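Mersacidin decarboxylase (Bacillus sp., PDB 1P3Y) catalyses the oxidative decarboxylation of the C-terminal cysteine of the lantibiotic mersacidin to an aminoenethiol, using bound FAD, as a dodecameric member of the HFCD family. Local coordinates at residues I88-N93 / T118-N123. Numbering follows the deposited sequence.
With FAD (flavin-adenine dinucleotide), chain B.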
loop_
_atom_site.group_PDB
_atom_site.type_symbol
_atom_site.label_atom_id
_atom_site.label_comp_id
_atom_site.label_asym_id
_atom_site.label_seq_id
_atom_site.Cartn_x
_atom_site.Cartn_y
_atom_site.Cartn_z
ATOM N N ILE A 88 -24.119 23.450 11.176
ATOM C CA ILE A 88 -23.276 24.322 11.971
ATOM C C ILE A 88 -21.917 23.653 12.263
ATOM O O ILE A 88 -21.839 22.590 12.875
ATOM C CB ILE A 88 -23.978 24.699 13.322
ATOM C CG1 ILE A 88 -23.023 25.541 14.183
ATOM C CG2 ILE A 88 -24.424 23.427 14.094
ATOM C CD1 ILE A 88 -23.667 26.122 15.428
ATOM N N PRO A 89 -20.826 24.271 11.822
ATOM C CA PRO A 89 -20.823 25.531 11.081
ATOM C C PRO A 89 -20.980 25.278 9.592
ATOM O O PRO A 89 -20.635 24.206 9.096
ATOM C CB PRO A 89 -19.459 26.118 11.412
ATOM C CG PRO A 89 -18.598 24.893 11.522
ATOM C CD PRO A 89 -19.473 23.924 12.294
ATOM N N ALA A 90 -21.488 26.292 8.894
ATOM C CA ALA A 90 -21.710 26.264 7.456
ATOM C C ALA A 90 -20.624 27.095 6.785
ATOM O O ALA A 90 -20.338 28.194 7.236
ATOM C CB ALA A 90 -23.064 26.849 7.151
ATOM N N THR A 91 -20.015 26.570 5.723
ATOM C CA THR A 91 -18.966 27.278 4.983
ATOM C C THR A 91 -19.556 28.101 3.827
ATOM O O THR A 91 -20.711 27.906 3.412
ATOM C CB THR A 91 -17.974 26.291 4.326
ATOM O OG1 THR A 91 -18.726 25.304 3.616
ATOM C CG2 THR A 91 -17.072 25.614 5.357
ATOM N N ALA A 92 -18.751 29.005 3.279
ATOM C CA ALA A 92 -19.221 29.784 2.146
ATOM C C ALA A 92 -19.569 28.745 1.070
ATOM O O ALA A 92 -20.608 28.823 0.401
ATOM C CB ALA A 92 -18.120 30.718 1.654
ATOM N N ASN A 93 -18.692 27.754 0.938
ATOM C CA ASN A 93 -18.868 26.689 -0.035
ATOM C C ASN A 93 -20.237 26.007 0.096
ATOM O O ASN A 93 -20.995 25.949 -0.871
ATOM C CB ASN A 93 -17.741 25.655 0.107
ATOM C CG ASN A 93 -17.945 24.461 -0.800
ATOM O OD1 ASN A 93 -18.015 24.608 -2.029
ATOM N ND2 ASN A 93 -18.067 23.267 -0.203
ATOM N N THR A 118 -33.804 23.758 5.779
ATOM C CA THR A 118 -32.621 23.602 6.627
ATOM C C THR A 118 -32.199 24.921 7.267
ATOM O O THR A 118 -32.240 25.976 6.627
ATOM C CB THR A 118 -31.406 23.070 5.790
ATOM O OG1 THR A 118 -31.718 21.780 5.257
ATOM C CG2 THR A 118 -30.139 22.979 6.643
ATOM N N ILE A 119 -31.775 24.867 8.525
ATOM C CA ILE A 119 -31.312 26.080 9.180
ATOM C C ILE A 119 -29.780 26.071 9.135
ATOM O O ILE A 119 -29.155 25.100 9.563
ATOM C CB ILE A 119 -31.806 26.180 10.654
ATOM C CG1 ILE A 119 -30.980 27.228 11.401
ATOM C CG2 ILE A 119 -31.682 24.849 11.346
ATOM C CD1 ILE A 119 -31.409 27.447 12.823
ATOM N N PHE A 120 -29.196 27.155 8.613
ATOM C CA PHE A 120 -27.747 27.305 8.488
ATOM C C PHE A 120 -27.127 28.251 9.501
ATOM O O PHE A 120 -27.695 29.293 9.811
ATOM C CB PHE A 120 -27.381 27.861 7.111
ATOM C CG PHE A 120 -27.749 26.975 5.979
ATOM C CD1 PHE A 120 -29.073 26.886 5.551
ATOM C CD2 PHE A 120 -26.761 26.224 5.323
ATOM C CE1 PHE A 120 -29.417 26.062 4.475
ATOM C CE2 PHE A 120 -27.080 25.399 4.252
ATOM C CZ PHE A 120 -28.412 25.313 3.821
ATOM N N PHE A 121 -25.944 27.899 9.989
ATOM C CA PHE A 121 -25.214 28.754 10.918
ATOM C C PHE A 121 -23.859 29.070 10.288
ATOM O O PHE A 121 -22.847 28.497 10.664
ATOM C CB PHE A 121 -24.987 28.061 12.263
ATOM C CG PHE A 121 -26.212 27.988 13.127
ATOM C CD1 PHE A 121 -27.199 27.031 12.885
ATOM C CD2 PHE A 121 -26.356 28.856 14.213
ATOM C CE1 PHE A 121 -28.314 26.931 13.719
ATOM C CE2 PHE A 121 -27.462 28.769 15.055
ATOM C CZ PHE A 121 -28.449 27.800 14.812
ATOM N N PRO A 122 -23.828 29.995 9.317
ATOM C CA PRO A 122 -22.581 30.369 8.646
ATOM C C PRO A 122 -21.464 30.800 9.582
ATOM O O PRO A 122 -21.703 31.334 10.665
ATOM C CB PRO A 122 -23.011 31.502 7.716
ATOM C CG PRO A 122 -24.404 31.141 7.378
ATOM C CD PRO A 122 -24.972 30.698 8.710
ATOM N N ASN A 123 -20.237 30.586 9.126
ATOM C CA ASN A 123 -19.039 30.928 9.870
ATOM C C ASN A 123 -17.895 30.955 8.863
ATOM O O ASN A 123 -17.638 29.980 8.169
ATOM C CB ASN A 123 -18.788 29.879 10.962
ATOM C CG ASN A 123 -17.500 30.111 11.697
ATOM O OD1 ASN A 123 -16.434 29.728 11.227
ATOM N ND2 ASN A 123 -17.580 30.756 12.854
HETATM P PA FAD B . -15.615 19.780 1.485
HETATM O O1A FAD B . -14.836 19.391 2.737
HETATM O O2A FAD B . -16.561 18.757 0.886
HETATM O O5B FAD B . -14.607 20.244 0.277
HETATM C C5B FAD B . -13.212 20.622 0.476
HETATM C C4B FAD B . -12.260 19.467 0.187
HETATM O O4B FAD B . -12.962 18.231 0.261
HETATM C C3B FAD B . -11.632 19.485 -1.217
HETATM O O3B FAD B . -10.230 19.610 -0.996
HETATM C C2B FAD B . -12.084 18.198 -1.825
HETATM O O2B FAD B . -11.282 17.542 -2.765
HETATM C C1B FAD B . -12.372 17.311 -0.617
HETATM N N9A FAD B . -13.355 16.184 -0.738
HETATM C C8A FAD B . -14.809 16.181 -0.885
HETATM N N7A FAD B . -15.346 14.984 -0.965
HETATM C C5A FAD B . -14.235 14.086 -0.868
HETATM C C6A FAD B . -14.098 12.642 -0.897
HETATM N N6A FAD B . -15.153 11.819 -1.009
HETATM N N1A FAD B . -12.786 12.084 -0.799
HETATM C C2A FAD B . -11.677 12.876 -0.685
HETATM N N3A FAD B . -11.713 14.301 -0.635
HETATM C C4A FAD B . -13.096 14.784 -0.752
HETATM N N1 FAD B . -14.358 28.065 4.684
HETATM C C2 FAD B . -15.434 28.785 5.186
HETATM O O2 FAD B . -16.345 29.192 4.415
HETATM N N3 FAD B . -15.496 29.052 6.563
HETATM C C4 FAD B . -14.513 28.639 7.541
HETATM O O4 FAD B . -14.664 28.949 8.785
HETATM C C4X FAD B . -13.455 27.906 7.008
HETATM N N5 FAD B . -12.465 27.448 7.945
HETATM C C5X FAD B . -11.383 26.665 7.431
HETATM C C6 FAD B . -10.371 26.181 8.316
HETATM C C7 FAD B . -9.241 25.375 7.874
HETATM C C7M FAD B . -8.207 24.893 8.932
HETATM C C8 FAD B . -9.145 25.051 6.434
HETATM C C8M FAD B . -8.034 24.217 5.831
HETATM C C9 FAD B . -10.114 25.504 5.523
HETATM C C9A FAD B . -11.241 26.311 5.964
HETATM N N10 FAD B . -12.337 26.862 5.092
HETATM C C10 FAD B . -13.401 27.627 5.595
HETATM C "C1'" FAD B . -12.258 26.563 3.692
HETATM C "C2'" FAD B . -13.123 25.472 3.174
HETATM O "O2'" FAD B . -12.737 24.211 3.885
HETATM C "C3'" FAD B . -12.912 25.262 1.721
HETATM O "O3'" FAD B . -13.593 26.253 0.923
HETATM C "C4'" FAD B . -13.374 23.870 1.201
HETATM O "O4'" FAD B . -13.037 23.798 -0.226
HETATM C "C5'" FAD B . -14.851 23.593 1.336
HETATM O "O5'" FAD B . -15.148 23.034 2.625
HETATM P P FAD B . -16.480 22.235 2.904
HETATM O O1P FAD B . -16.419 21.831 4.313
HETATM O O2P FAD B . -17.649 23.093 2.495
HETATM O O3P FAD B . -16.480 21.050 1.804
#
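A cis peptide bond between Ile-88 and Pro-89 turns the chain through a corner, and directly after it Ala-90 pairs again with the strand 119-122. The pairing is parallel, Ala-90 bridging to Pro-122. Ala-90 N donates to Phe-121 O at 3.1 Å, and Asn-123 N donates to Ala-90 O, while Pro-122 CA adds a CA-H...O contact to the same oxygen at 3.4 Å. Ahead of the proline, the extended chain of Ile-88, with CG1 anti to the backbone N (chi1 176°), crosses the root of Phe-121. Ile-88 CB and CG1 press on Phe-121 CB, and Ile-88 CD1 reaches Phe-121 CG at 3.9 Å, obliquely to the ring; the Phe-121 side chain also packs against helix 173-183. Phe-120 packs against helix 92-99 instead and presents its edge, at CD2, to Ala-90 CB.

Rossmann-like flavoproteins such as this one bind the cofactor at the C-terminal ends of parallel strands, and here both segments deliver polar groups to FAD as they leave the sheet. FAD N3 donates to Asn-123 O at 2.8 Å, and Ala-92 N meets FAD O2 almost straight on, at 171°, so two backbone groups read adjacent positions of the pyrimidine ring. At the pyrophosphate, FAD O2P accepts hydrogen bonds from Thr-91 OG1 and Asn-93 ND2, each at 2.7 Å. Thr-91 is also the N-cap of helix 92-99, its OG1 pairing with Ile-94 N, and Asn-93 OD1 accepts Ala-103 N of a neighbouring subunit.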